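Local coordinates for probable ABC transporter extracellular-binding protein YckB (PDB 2IEE) that probably captures a small solute outside the cell, as a membrane-anchored lipoprotein, and delivers it to a binding-protein-dependent ABC transport system, at residues T12-Q16 with N217-K223; R97-F101 with V212-S216; Y109-A114 with I202-K208; A114-K118 with L166-A170; L130-A136 with G172-L178. One frame throughout, in Å; residues are numbered along the deposited sequence.

Contact 1: residues T12-Q16 with N217-K223; sequences TGWEQ and NAALQKK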
# COMPACT_ATOMS: atom_id res chain seq x y z
N THR A 12 7.88 -8.80 25.28
CA THR A 12 6.50 -8.31 25.00
C THR A 12 6.10 -7.20 25.96
O THR A 12 6.54 -7.18 27.11
CB THR A 12 5.48 -9.46 25.12
OG1 THR A 12 4.15 -8.92 25.07
CG2 THR A 12 5.67 -10.21 26.43
N GLY A 13 5.27 -6.27 25.48
CA GLY A 13 4.82 -5.19 26.34
C GLY A 13 5.41 -3.81 26.10
O GLY A 13 6.57 -3.68 25.73
N TRP A 14 4.59 -2.79 26.33
CA TRP A 14 5.00 -1.41 26.16
C TRP A 14 6.07 -0.96 27.14
O TRP A 14 6.97 -0.19 26.78
CB TRP A 14 3.79 -0.48 26.28
CG TRP A 14 4.18 0.95 26.54
CD1 TRP A 14 4.09 1.61 27.73
CD2 TRP A 14 4.77 1.86 25.61
NE1 TRP A 14 4.60 2.89 27.59
CE2 TRP A 14 5.02 3.06 26.30
CE3 TRP A 14 5.11 1.77 24.25
CZ2 TRP A 14 5.60 4.18 25.68
CZ3 TRP A 14 5.69 2.88 23.63
CH2 TRP A 14 5.93 4.07 24.35
N GLU A 15 5.98 -1.42 28.39
CA GLU A 15 6.97 -1.03 29.39
C GLU A 15 8.31 -1.68 29.03
O GLU A 15 9.37 -1.15 29.35
CB GLU A 15 6.54 -1.48 30.80
CG GLU A 15 5.28 -0.80 31.37
CD GLU A 15 5.38 0.71 31.48
OE1 GLU A 15 6.51 1.23 31.62
OE2 GLU A 15 4.33 1.39 31.43
N GLN A 16 8.25 -2.83 28.37
CA GLN A 16 9.45 -3.55 27.96
C GLN A 16 10.12 -2.81 26.80
O GLN A 16 11.34 -2.70 26.74
CB GLN A 16 9.10 -4.98 27.54
CG GLN A 16 10.32 -5.86 27.28
CD GLN A 16 9.94 -7.24 26.75
OE1 GLN A 16 9.18 -7.98 27.39
NE2 GLN A 16 10.46 -7.59 25.58
N ASN A 217 -1.25 -6.45 23.33
CA ASN A 217 -0.41 -5.26 23.50
C ASN A 217 -1.21 -3.97 23.42
O ASN A 217 -0.86 -3.06 22.66
CB ASN A 217 0.70 -5.24 22.44
CG ASN A 217 2.01 -5.78 22.97
OD1 ASN A 217 2.10 -6.22 24.12
ND2 ASN A 217 3.05 -5.74 22.14
N ALA A 218 -2.28 -3.89 24.21
CA ALA A 218 -3.13 -2.71 24.21
C ALA A 218 -2.40 -1.43 24.62
O ALA A 218 -2.73 -0.35 24.14
CB ALA A 218 -4.32 -2.95 25.15
N ALA A 219 -1.41 -1.56 25.51
CA ALA A 219 -0.65 -0.40 25.96
C ALA A 219 0.16 0.18 24.80
O ALA A 219 0.17 1.39 24.59
CB ALA A 219 0.28 -0.81 27.11
N LEU A 220 0.85 -0.68 24.06
CA LEU A 220 1.63 -0.24 22.91
C LEU A 220 0.68 0.38 21.89
O LEU A 220 0.96 1.45 21.33
CB LEU A 220 2.36 -1.42 22.27
CG LEU A 220 3.10 -1.16 20.94
CD1 LEU A 220 4.16 -0.10 21.13
CD2 LEU A 220 3.73 -2.46 20.46
N GLN A 221 -0.44 -0.29 21.66
CA GLN A 221 -1.45 0.19 20.71
C GLN A 221 -1.89 1.62 21.02
O GLN A 221 -1.97 2.46 20.12
CB GLN A 221 -2.68 -0.73 20.74
CG GLN A 221 -3.65 -0.47 19.62
CD GLN A 221 -4.94 -1.24 19.79
OE1 GLN A 221 -5.73 -1.39 18.86
NE2 GLN A 221 -5.17 -1.74 21.00
N LYS A 222 -2.19 1.89 22.29
CA LYS A 222 -2.64 3.23 22.69
C LYS A 222 -1.54 4.28 22.51
O LYS A 222 -1.80 5.40 22.08
CB LYS A 222 -3.12 3.20 24.14
CG LYS A 222 -3.86 4.47 24.57
CD LYS A 222 -4.31 4.41 26.02
CE LYS A 222 -5.16 5.64 26.37
NZ LYS A 222 -4.45 6.91 26.07
N LYS A 223 -0.31 3.91 22.85
CA LYS A 223 0.82 4.83 22.71
C LYS A 223 1.09 5.17 21.25
O LYS A 223 1.32 6.33 20.90
CB LYS A 223 2.06 4.22 23.37
CG LYS A 223 2.04 4.30 24.89
CD LYS A 223 2.21 5.75 25.33
CE LYS A 223 2.21 5.89 26.84
NZ LYS A 223 2.50 7.29 27.24
O HOH W 1 4.23 5.79 29.07
O HOH W 2 1.46 -3.17 25.45
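Trp14, in the first turn of helix 14-20, packs on Lys223 and Leu220 in the first turns of helix 218-234. This is a helix-to-helix contact in a solute-binding protein of family 3, a periplasmic-binding-protein fold. It joins the start of the modelled chain to a helix from late in the sequence. The indole is the centrepiece. Lys223 runs across one of its faces, with CG 3.6 Å from the centroid of the six-membered ring. That carbon sits only 13° off the ring normal, a clear CH-pi contact. The bend of the lysine at chi2 (-70°) carries its chain over the ring toward the NE1 side. At the ring edge, Leu220 CD1 meets Trp14 CE3 at 3.8 Å. Nearer the backbone, Ala219 CB lies 3.6 Å from Trp14 CB. Trp14 is buried, and Leu61 and Leu63 also touch it. Gly13 and Asn217 are the N-cap residues of the two helices. A water sits between the helix starts and takes a hydrogen bond from Leu220 N. Its bonds with Trp14 N and Asn217 OD1 are weak. A second water accepts from Trp14 NE1 at 3.3 Å and, weakly, from Lys223 NZ at 2.9 Å.

Contact 2: residues R97-F101 with V212-S216; sequences REEKF and VMKKS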
# COMPACT_ATOMS: atom_id res chain seq x y z
N ARG A 97 -8.85 -10.06 10.73
CA ARG A 97 -7.57 -9.78 11.38
C ARG A 97 -7.72 -9.06 12.70
O ARG A 97 -6.92 -9.26 13.61
CB ARG A 97 -6.69 -8.95 10.45
CG ARG A 97 -6.22 -9.72 9.23
CD ARG A 97 -5.46 -8.82 8.26
NE ARG A 97 -4.94 -9.59 7.14
CZ ARG A 97 -4.52 -9.05 6.00
NH1 ARG A 97 -4.55 -7.74 5.83
NH2 ARG A 97 -4.07 -9.84 5.03
N GLU A 98 -8.74 -8.22 12.82
CA GLU A 98 -8.98 -7.46 14.04
C GLU A 98 -9.31 -8.31 15.26
O GLU A 98 -9.23 -7.84 16.39
CB GLU A 98 -10.10 -6.44 13.82
CG GLU A 98 -9.74 -5.31 12.89
CD GLU A 98 -10.85 -4.28 12.78
OE1 GLU A 98 -11.98 -4.66 12.43
OE2 GLU A 98 -10.59 -3.09 13.05
N GLU A 99 -9.70 -9.56 15.05
CA GLU A 99 -10.01 -10.44 16.17
C GLU A 99 -8.77 -11.18 16.62
O GLU A 99 -8.73 -11.73 17.72
CB GLU A 99 -11.11 -11.44 15.78
CG GLU A 99 -12.50 -11.00 16.21
CD GLU A 99 -12.86 -9.61 15.72
OE1 GLU A 99 -13.14 -9.46 14.51
OE2 GLU A 99 -12.86 -8.67 16.55
N LYS A 100 -7.75 -11.18 15.76
CA LYS A 100 -6.49 -11.87 16.04
C LYS A 100 -5.36 -10.91 16.43
O LYS A 100 -4.41 -11.31 17.08
CB LYS A 100 -6.05 -12.68 14.83
CG LYS A 100 -7.03 -13.75 14.35
CD LYS A 100 -6.45 -14.50 13.15
CE LYS A 100 -7.34 -15.65 12.70
NZ LYS A 100 -8.61 -15.19 12.07
N PHE A 101 -5.47 -9.65 16.01
CA PHE A 101 -4.42 -8.67 16.30
C PHE A 101 -4.95 -7.31 16.72
O PHE A 101 -6.15 -7.05 16.68
CB PHE A 101 -3.55 -8.46 15.06
CG PHE A 101 -2.86 -9.70 14.58
CD1 PHE A 101 -1.73 -10.17 15.23
CD2 PHE A 101 -3.33 -10.39 13.47
CE1 PHE A 101 -1.06 -11.32 14.78
CE2 PHE A 101 -2.69 -11.53 13.01
CZ PHE A 101 -1.55 -11.99 13.67
N VAL A 212 0.36 -3.35 12.67
CA VAL A 212 -0.16 -4.58 13.27
C VAL A 212 0.66 -5.03 14.48
O VAL A 212 1.88 -5.13 14.42
CB VAL A 212 -0.15 -5.74 12.25
CG1 VAL A 212 -0.93 -6.92 12.79
CG2 VAL A 212 -0.73 -5.27 10.91
N MSE A 213 -0.02 -5.28 15.59
CA MSE A 213 0.66 -5.75 16.78
C MSE A 213 -0.17 -6.77 17.56
O MSE A 213 -1.37 -6.94 17.30
CB MSE A 213 1.09 -4.57 17.67
CG MSE A 213 0.04 -3.52 17.95
SE MSE A 213 0.75 -1.69 18.18
CE MSE A 213 -0.50 -0.81 16.99
N LYS A 214 0.48 -7.48 18.47
CA LYS A 214 -0.18 -8.50 19.29
C LYS A 214 -1.40 -7.86 19.93
O LYS A 214 -1.31 -6.80 20.55
CB LYS A 214 0.80 -9.00 20.35
CG LYS A 214 0.47 -10.35 20.96
CD LYS A 214 1.57 -10.77 21.93
CE LYS A 214 1.28 -12.10 22.60
NZ LYS A 214 2.30 -12.40 23.65
N LYS A 215 -2.56 -8.51 19.80
CA LYS A 215 -3.80 -7.99 20.35
C LYS A 215 -3.78 -7.72 21.86
O LYS A 215 -4.54 -6.89 22.36
CB LYS A 215 -4.96 -8.92 19.98
CG LYS A 215 -6.34 -8.32 20.22
CD LYS A 215 -7.41 -9.09 19.46
CE LYS A 215 -8.81 -8.61 19.84
NZ LYS A 215 -8.95 -7.14 19.66
N SER A 216 -2.90 -8.41 22.58
CA SER A 216 -2.79 -8.21 24.02
C SER A 216 -1.97 -6.96 24.33
O SER A 216 -2.00 -6.45 25.46
CB SER A 216 -2.13 -9.42 24.68
OG SER A 216 -0.84 -9.65 24.13
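Phe101 and Lys215 carry this contact, with Val212 as the third partner. It lies at an edge of the six-stranded mixed sheet of the periplasmic-binding-protein fold. There the turn that follows helix 95-98 leads into edge strand 101-103, beside the end of strand 197-214. Phe101 is buried. Its CB lies 3.8 Å from Val212 CG1, and the same methyl approaches the ring obliquely. The carbonyl oxygen of Met213, a selenomethionine, comes to the edge of the ring, near its plane, and is 3.5 Å from Phe101 CB. Leu76 and Asn80 of helix 75-81 also touch Phe101, and Leu76 touches Val212, so the pair joins the strand to that helix. The backbone turn ahead of Phe101 is closed by Arg97 O, which accepts from both Lys100 N and Phe101 N.

Lys215 lies on the exposed side. Its CB packs 3.6 Å from Phe101 C. With CG swung opposite the backbone N (chi1 -167°), the aliphatic chain runs back over the turn, and CD comes within 3.4 Å of Glu99 O. The lysine thus meets backbone oxygens of the turn. The carboxylate of Glu99 is near but not in contact, with OE2 5.2 Å from Lys215 NZ. A last bend at chi4 (54°) brings Lys215 NZ to Glu98 O, a weak hydrogen bond of 3.4 Å.

Contact 3: residues Y109-A114 with I202-K208; sequences YSYGTA and IKYMPNK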
# COMPACT_ATOMS: atom_id res chain seq x y z
N TYR A 109 -5.44 5.26 3.25
CA TYR A 109 -6.73 4.83 2.73
C TYR A 109 -6.61 4.83 1.21
O TYR A 109 -6.05 5.76 0.63
CB TYR A 109 -7.84 5.80 3.16
CG TYR A 109 -7.99 5.94 4.66
CD1 TYR A 109 -7.06 6.65 5.41
CD2 TYR A 109 -9.07 5.36 5.32
CE1 TYR A 109 -7.20 6.79 6.79
CE2 TYR A 109 -9.23 5.50 6.70
CZ TYR A 109 -8.29 6.21 7.43
OH TYR A 109 -8.44 6.34 8.79
N SER A 110 -7.12 3.79 0.57
CA SER A 110 -7.02 3.72 -0.87
C SER A 110 -8.11 2.80 -1.41
O SER A 110 -9.02 2.40 -0.69
CB SER A 110 -5.64 3.20 -1.27
OG SER A 110 -5.42 3.31 -2.67
N TYR A 111 -8.00 2.50 -2.70
CA TYR A 111 -8.93 1.63 -3.40
C TYR A 111 -8.30 1.31 -4.76
O TYR A 111 -7.34 1.96 -5.17
CB TYR A 111 -10.30 2.32 -3.58
CG TYR A 111 -10.23 3.71 -4.17
CD1 TYR A 111 -10.02 3.90 -5.53
CD2 TYR A 111 -10.37 4.83 -3.35
CE1 TYR A 111 -9.95 5.19 -6.07
CE2 TYR A 111 -10.29 6.11 -3.88
CZ TYR A 111 -10.08 6.29 -5.23
OH TYR A 111 -10.02 7.57 -5.74
N GLY A 112 -8.82 0.29 -5.44
CA GLY A 112 -8.27 -0.08 -6.73
C GLY A 112 -8.83 0.74 -7.88
O GLY A 112 -9.93 1.28 -7.79
N THR A 113 -8.05 0.84 -8.96
CA THR A 113 -8.49 1.57 -10.13
C THR A 113 -7.98 0.85 -11.36
O THR A 113 -7.46 -0.26 -11.26
CB THR A 113 -7.96 3.03 -10.13
OG1 THR A 113 -6.53 3.02 -10.01
CG2 THR A 113 -8.55 3.81 -8.97
N ALA A 114 -8.14 1.47 -12.52
CA ALA A 114 -7.69 0.87 -13.77
C ALA A 114 -7.00 1.88 -14.66
O ALA A 114 -7.44 3.02 -14.79
CB ALA A 114 -8.88 0.27 -14.51
N ILE A 202 -14.08 3.95 -12.78
CA ILE A 202 -13.86 2.68 -12.11
C ILE A 202 -13.10 2.82 -10.80
O ILE A 202 -11.95 3.26 -10.77
CB ILE A 202 -13.13 1.69 -13.05
CG1 ILE A 202 -14.05 1.33 -14.22
CG2 ILE A 202 -12.70 0.45 -12.29
CD1 ILE A 202 -13.36 0.55 -15.34
N LYS A 203 -13.76 2.44 -9.71
CA LYS A 203 -13.19 2.47 -8.36
C LYS A 203 -13.76 1.23 -7.67
O LYS A 203 -14.97 1.01 -7.68
CB LYS A 203 -13.62 3.73 -7.60
CG LYS A 203 -13.20 5.06 -8.23
CD LYS A 203 -13.79 6.23 -7.45
CE LYS A 203 -13.29 7.59 -7.95
NZ LYS A 203 -13.64 7.84 -9.38
N TYR A 204 -12.90 0.41 -7.07
CA TYR A 204 -13.36 -0.81 -6.43
C TYR A 204 -12.51 -1.23 -5.23
O TYR A 204 -11.34 -0.86 -5.11
CB TYR A 204 -13.39 -1.96 -7.43
CG TYR A 204 -12.05 -2.16 -8.10
CD1 TYR A 204 -11.67 -1.36 -9.18
CD2 TYR A 204 -11.12 -3.08 -7.61
CE1 TYR A 204 -10.41 -1.45 -9.73
CE2 TYR A 204 -9.84 -3.17 -8.16
CZ TYR A 204 -9.49 -2.35 -9.21
OH TYR A 204 -8.22 -2.38 -9.73
N MSE A 205 -13.13 -2.02 -4.36
CA MSE A 205 -12.47 -2.57 -3.19
C MSE A 205 -11.72 -1.58 -2.29
O MSE A 205 -10.49 -1.60 -2.24
CB MSE A 205 -11.49 -3.66 -3.62
CG MSE A 205 -10.89 -4.44 -2.47
SE MSE A 205 -9.21 -5.22 -2.95
CE MSE A 205 -9.75 -6.00 -4.64
N PRO A 206 -12.46 -0.73 -1.56
CA PRO A 206 -11.79 0.22 -0.68
C PRO A 206 -10.94 -0.53 0.35
O PRO A 206 -11.24 -1.68 0.68
CB PRO A 206 -12.95 0.97 -0.03
CG PRO A 206 -14.02 -0.09 0.04
CD PRO A 206 -13.91 -0.74 -1.33
N ASN A 207 -9.88 0.10 0.85
CA ASN A 207 -9.00 -0.53 1.82
C ASN A 207 -8.22 0.50 2.61
O ASN A 207 -8.09 1.65 2.19
CB ASN A 207 -8.03 -1.49 1.09
CG ASN A 207 -7.19 -0.78 0.02
OD1 ASN A 207 -6.25 -0.04 0.32
ND2 ASN A 207 -7.54 -1.01 -1.24
N LYS A 208 -7.71 0.08 3.77
CA LYS A 208 -6.92 0.94 4.63
C LYS A 208 -5.86 0.11 5.33
O LYS A 208 -6.07 -1.08 5.60
CB LYS A 208 -7.81 1.64 5.67
CG LYS A 208 -8.63 0.73 6.57
CD LYS A 208 -9.62 1.56 7.39
CE LYS A 208 -10.60 0.70 8.19
NZ LYS A 208 -11.58 1.55 8.93
O HOH W 3 -10.17 3.46 -12.62
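Backbone hydrogen bonds join Tyr109-Ala114 to Ile202-Lys208 as antiparallel neighbours. Ser110 and Asn207 form one hydrogen-bonded pair. Ser110 N donates to Asn207 O at 2.9 Å, and Asn207 N donates back to Ser110 O. Gly112 and Tyr204 form the next, with Gly112 N to Tyr204 O at 2.8 Å. The register shifts by one residue between them, which makes a beta bulge at Met205 and Pro206. Asn207 ND2 spans the bulge on its own strand and donates to Met205 O; its OD1 is held by Gln209. Beyond the last pair, a water bridges Ala114 N and Ile202 O.

The ring contacts centre on Tyr204. With CG wedged between its backbone N and carbonyl carbon (chi1 55°), the ring folds over Gly112. Gly112 CA lies 3.8 Å from the ring centroid, over the face. The hydroxyl at its far end, Tyr204 OH, donates to Thr113 O at 2.7 Å. That oxygen receives the hydroxyl from a position tilted 31° out of its carbonyl plane.

Lysine chains flank two other tyrosines. Lys203 runs beside Tyr111, CG to CE1 3.9 Å, both pointing the same way. Lys208 lines up likewise with Tyr109, CB to CD2 3.9 Å. Tyr111 also meets the ring of Tyr181.

The two strands lie near the middle of the molecule, where they run between its two lobes. This is consistent with the paired hinge strands of two-lobed periplasmic-binding proteins.

Contact 4: residues A114-K118 with L166-A170; sequences AIVRK and LKDVA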
# COMPACT_ATOMS: atom_id res chain seq x y z
N ALA A 114 -8.14 1.47 -12.52
CA ALA A 114 -7.69 0.87 -13.77
C ALA A 114 -7.00 1.88 -14.66
O ALA A 114 -7.44 3.02 -14.79
CB ALA A 114 -8.88 0.27 -14.51
N ILE A 115 -5.89 1.47 -15.26
CA ILE A 115 -5.19 2.33 -16.19
C ILE A 115 -5.58 1.81 -17.57
O ILE A 115 -5.49 0.62 -17.85
CB ILE A 115 -3.66 2.24 -16.01
CG1 ILE A 115 -3.23 3.22 -14.92
CG2 ILE A 115 -2.96 2.56 -17.33
CD1 ILE A 115 -1.75 3.14 -14.59
N VAL A 116 -6.05 2.73 -18.41
CA VAL A 116 -6.48 2.40 -19.76
C VAL A 116 -5.86 3.44 -20.69
O VAL A 116 -5.14 4.32 -20.23
CB VAL A 116 -8.03 2.46 -19.86
CG1 VAL A 116 -8.65 1.39 -18.97
CG2 VAL A 116 -8.53 3.84 -19.43
N ARG A 117 -6.14 3.35 -21.99
CA ARG A 117 -5.60 4.33 -22.93
C ARG A 117 -6.24 5.69 -22.71
O ARG A 117 -7.42 5.79 -22.39
CB ARG A 117 -5.85 3.88 -24.38
CG ARG A 117 -4.83 2.87 -24.89
CD ARG A 117 -5.17 2.43 -26.30
NE ARG A 117 -6.30 1.51 -26.34
CZ ARG A 117 -6.27 0.27 -25.86
NH1 ARG A 117 -5.16 -0.20 -25.30
NH2 ARG A 117 -7.34 -0.51 -25.96
N LYS A 118 -5.45 6.75 -22.87
CA LYS A 118 -5.95 8.11 -22.69
C LYS A 118 -6.88 8.53 -23.83
O LYS A 118 -7.87 9.23 -23.60
CB LYS A 118 -4.78 9.10 -22.60
CG LYS A 118 -5.24 10.56 -22.36
CD LYS A 118 -4.07 11.54 -22.41
CE LYS A 118 -3.07 11.27 -21.30
NZ LYS A 118 -1.87 12.15 -21.41
N LEU A 166 2.92 -0.43 -19.13
CA LEU A 166 2.25 0.81 -19.51
C LEU A 166 2.27 1.09 -21.01
O LEU A 166 1.26 1.50 -21.58
CB LEU A 166 2.86 1.98 -18.73
CG LEU A 166 2.78 1.85 -17.20
CD1 LEU A 166 3.67 2.90 -16.55
CD2 LEU A 166 1.32 2.02 -16.74
N LYS A 167 3.42 0.86 -21.65
CA LYS A 167 3.52 1.11 -23.09
C LYS A 167 2.65 0.18 -23.92
O LYS A 167 2.15 0.57 -24.97
CB LYS A 167 4.98 0.99 -23.56
CG LYS A 167 5.88 2.07 -23.00
CD LYS A 167 7.21 2.12 -23.73
CE LYS A 167 8.15 3.12 -23.07
NZ LYS A 167 7.54 4.48 -22.97
N ASP A 168 2.47 -1.05 -23.45
CA ASP A 168 1.64 -2.01 -24.17
C ASP A 168 0.18 -1.58 -24.12
O ASP A 168 -0.60 -1.89 -25.02
CB ASP A 168 1.80 -3.42 -23.57
CG ASP A 168 3.20 -3.98 -23.79
OD1 ASP A 168 3.81 -3.67 -24.83
OD2 ASP A 168 3.68 -4.74 -22.92
N VAL A 169 -0.19 -0.87 -23.06
CA VAL A 169 -1.55 -0.38 -22.96
C VAL A 169 -1.66 0.74 -23.99
O VAL A 169 -2.57 0.75 -24.82
CB VAL A 169 -1.86 0.22 -21.57
CG1 VAL A 169 -3.20 0.95 -21.61
CG2 VAL A 169 -1.89 -0.88 -20.53
N ALA A 170 -0.72 1.67 -23.92
CA ALA A 170 -0.67 2.81 -24.83
C ALA A 170 -0.62 2.35 -26.28
O ALA A 170 -1.25 2.94 -27.15
CB ALA A 170 0.56 3.68 -24.52
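Leu166 and Val169 of helix 162-171 pack on Ile115 and Val116 at the end of strand 108-116, a helix-on-sheet contact in one lobe of the periplasmic-binding-protein fold. The strand and helix segments are 8.9 Å apart at their axes and inclined by 52°. Leu166 comes first. Its CD2 meets Ile115 CD1 at 3.9 Å. Ala187 touches Leu166 and Ile115 alike, so helix 181-190 closes this apolar group.

Val169 has the largest share of the contact. Its CG1 sits opposite its own backbone N (chi1 169°) and rests 3.8 Å from Val116 C, at the point where the strand ends. The carbonyl of Val169 is the polar anchor. At Ala170 the helix nears its end, and Ala170 O lies 4.0 Å from Arg117 CD.

Arg117 has several polar partners. Its NE forms a salt bridge with Asp120 and its NH2 one with Asp175, while NH1 also makes a hydrogen bond to Thr174 O. These partners probably fix the guanidinium in orientation. A bend at chi3 (-75°) turns the group back toward the helix, where NH1 donates to a lone pair of Val169 O at 2.8 Å, within the guanidinium plane.

Contact 5: residues L130-A136 with G172-L178; sequences LKGKKAA and GRTDVIL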
# COMPACT_ATOMS: atom_id res chain seq x y z
N LEU A 130 -14.82 -4.96 -18.85
CA LEU A 130 -13.54 -5.64 -18.80
C LEU A 130 -13.66 -6.99 -19.52
O LEU A 130 -12.66 -7.61 -19.87
CB LEU A 130 -13.13 -5.88 -17.35
CG LEU A 130 -11.91 -5.14 -16.81
CD1 LEU A 130 -11.97 -3.66 -17.14
CD2 LEU A 130 -11.84 -5.35 -15.31
N LYS A 131 -14.89 -7.43 -19.73
CA LYS A 131 -15.15 -8.70 -20.40
C LYS A 131 -14.51 -8.76 -21.79
O LYS A 131 -14.83 -7.97 -22.67
CB LYS A 131 -16.66 -8.92 -20.52
CG LYS A 131 -17.05 -10.24 -21.19
CD LYS A 131 -18.56 -10.44 -21.18
CE LYS A 131 -18.95 -11.69 -21.95
NZ LYS A 131 -18.58 -11.59 -23.40
N GLY A 132 -13.59 -9.71 -21.96
CA GLY A 132 -12.92 -9.86 -23.24
C GLY A 132 -11.72 -8.95 -23.45
O GLY A 132 -11.04 -9.04 -24.47
N LYS A 133 -11.45 -8.09 -22.48
CA LYS A 133 -10.31 -7.19 -22.59
C LYS A 133 -9.03 -7.86 -22.15
O LYS A 133 -9.05 -8.84 -21.42
CB LYS A 133 -10.54 -5.93 -21.75
CG LYS A 133 -11.73 -5.11 -22.18
CD LYS A 133 -11.50 -4.42 -23.51
CE LYS A 133 -12.71 -3.59 -23.88
NZ LYS A 133 -12.48 -2.80 -25.12
N LYS A 134 -7.90 -7.33 -22.61
CA LYS A 134 -6.60 -7.87 -22.24
C LYS A 134 -6.09 -7.15 -20.99
O LYS A 134 -5.72 -5.98 -21.05
CB LYS A 134 -5.62 -7.72 -23.41
CG LYS A 134 -6.00 -8.59 -24.62
CD LYS A 134 -5.10 -8.37 -25.83
CE LYS A 134 -5.32 -6.99 -26.44
NZ LYS A 134 -4.56 -6.81 -27.71
N ALA A 135 -6.10 -7.87 -19.87
CA ALA A 135 -5.66 -7.32 -18.59
C ALA A 135 -4.25 -7.79 -18.23
O ALA A 135 -3.93 -8.98 -18.32
CB ALA A 135 -6.65 -7.70 -17.49
N ALA A 136 -3.41 -6.85 -17.82
CA ALA A 136 -2.03 -7.16 -17.46
C ALA A 136 -1.68 -6.71 -16.05
O ALA A 136 -2.42 -5.94 -15.42
CB ALA A 136 -1.08 -6.53 -18.46
N GLY A 172 -1.78 -0.44 -27.48
CA GLY A 172 -2.94 -1.20 -27.90
C GLY A 172 -2.65 -2.70 -27.86
O GLY A 172 -3.50 -3.50 -28.24
N ARG A 173 -1.46 -3.08 -27.40
CA ARG A 173 -1.10 -4.50 -27.30
C ARG A 173 -1.89 -5.14 -26.15
O ARG A 173 -2.22 -6.32 -26.19
CB ARG A 173 0.41 -4.67 -27.09
CG ARG A 173 1.23 -4.21 -28.28
CD ARG A 173 2.70 -4.64 -28.19
NE ARG A 173 2.84 -6.09 -28.18
CZ ARG A 173 3.19 -6.81 -27.12
NH1 ARG A 173 3.44 -6.21 -25.96
NH2 ARG A 173 3.28 -8.13 -27.20
N THR A 174 -2.18 -4.34 -25.12
CA THR A 174 -3.01 -4.78 -24.00
C THR A 174 -4.06 -3.69 -23.82
O THR A 174 -3.98 -2.65 -24.48
CB THR A 174 -2.22 -4.94 -22.69
OG1 THR A 174 -1.50 -3.72 -22.41
CG2 THR A 174 -1.26 -6.14 -22.77
N ASP A 175 -5.02 -3.90 -22.94
CA ASP A 175 -6.08 -2.91 -22.75
C ASP A 175 -6.18 -2.23 -21.40
O ASP A 175 -6.48 -1.04 -21.32
CB ASP A 175 -7.44 -3.55 -23.03
CG ASP A 175 -7.55 -4.09 -24.42
OD1 ASP A 175 -7.29 -3.33 -25.37
OD2 ASP A 175 -7.90 -5.28 -24.57
N VAL A 176 -5.94 -2.99 -20.34
CA VAL A 176 -6.11 -2.43 -19.01
C VAL A 176 -5.19 -3.04 -17.97
O VAL A 176 -4.76 -4.19 -18.09
CB VAL A 176 -7.58 -2.64 -18.58
CG1 VAL A 176 -7.87 -4.14 -18.53
CG2 VAL A 176 -7.86 -1.98 -17.24
N ILE A 177 -4.87 -2.24 -16.95
CA ILE A 177 -4.04 -2.66 -15.83
C ILE A 177 -4.83 -2.32 -14.57
O ILE A 177 -5.22 -1.17 -14.38
CB ILE A 177 -2.71 -1.89 -15.73
CG1 ILE A 177 -1.91 -2.03 -17.02
CG2 ILE A 177 -1.88 -2.44 -14.56
CD1 ILE A 177 -1.56 -3.45 -17.34
N LEU A 178 -5.05 -3.31 -13.72
CA LEU A 178 -5.78 -3.10 -12.47
C LEU A 178 -4.76 -3.05 -11.33
O LEU A 178 -3.94 -3.95 -11.19
CB LEU A 178 -6.76 -4.24 -12.24
CG LEU A 178 -8.26 -3.96 -12.43
CD1 LEU A 178 -8.49 -3.14 -13.69
CD2 LEU A 178 -9.02 -5.28 -12.48
O HOH W 4 -5.01 -6.13 -14.73
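Leu130, Ala135 and Val176 lie with Leu178 at the apolar centre of this contact. Leu130 CD2 and Leu178 CD2 meet tip to tip at 4.0 Å. Ala135 CB touches Val176 CG1 at 3.9 Å on the same side of the sheet. On the other side, Ala136 CB meets Ile177 CD1 at 3.3 Å, tighter than usual packing.

The backbones pair in parallel further out. Ala136 N donates to Val176 O. Lys134 O accepts from two successive donors, Val176 N and Asp175 N, the latter at 2.9 Å on a lone pair. A water extends the pairing by joining Ala136 O to Leu178 N.

The polar edge is built round Asp175. Its OD2 takes the backbone N-H of Lys134 at 2.8 Å with its anti lone pair, in a nearly straight bond (170°). Its OD1 is engaged by Arg117, so both carboxylate oxygens have partners. Lys134 bends at chi3 (-69°) and brings NZ to Arg173 O at 2.8 Å, from well above the carbonyl plane. Arg173 follows Gly172, whose Schellman motif ends helix 162-171. Lys133 leaves a type II turn, and its NZ reaches Ser122 O.

Strand 134-136 lies between strands 176-180 and 153-154. Helix 142-149 packs against Ala135 and Leu178, while helix 162-171 meets Ala136 and Ile177 on the opposite face.

In the fold
Contact 1 starts at the first modelled residues and closes the longest loop, from helix 14-20 to helix 218-234. Contact 2 closes a shorter loop within it, at the 101-103 edge of the mixed sheet, and touches contact 1 where Met213 packs on Leu220. Contact 3 lies within contact 2 and pairs the long strands near the centre of the molecule. Contacts 4 and 5 lie within contact 3 and cross each other along the chain. Contact 4 ties helix 162-171 to strand 108-116, and contact 5 ties strand 134-136 to strand 176-180. These two touch. Contacts 1 and 5 lie at opposite ends, about 47 Å between centres, with strands 108-116 and 197-214 running between the lobes.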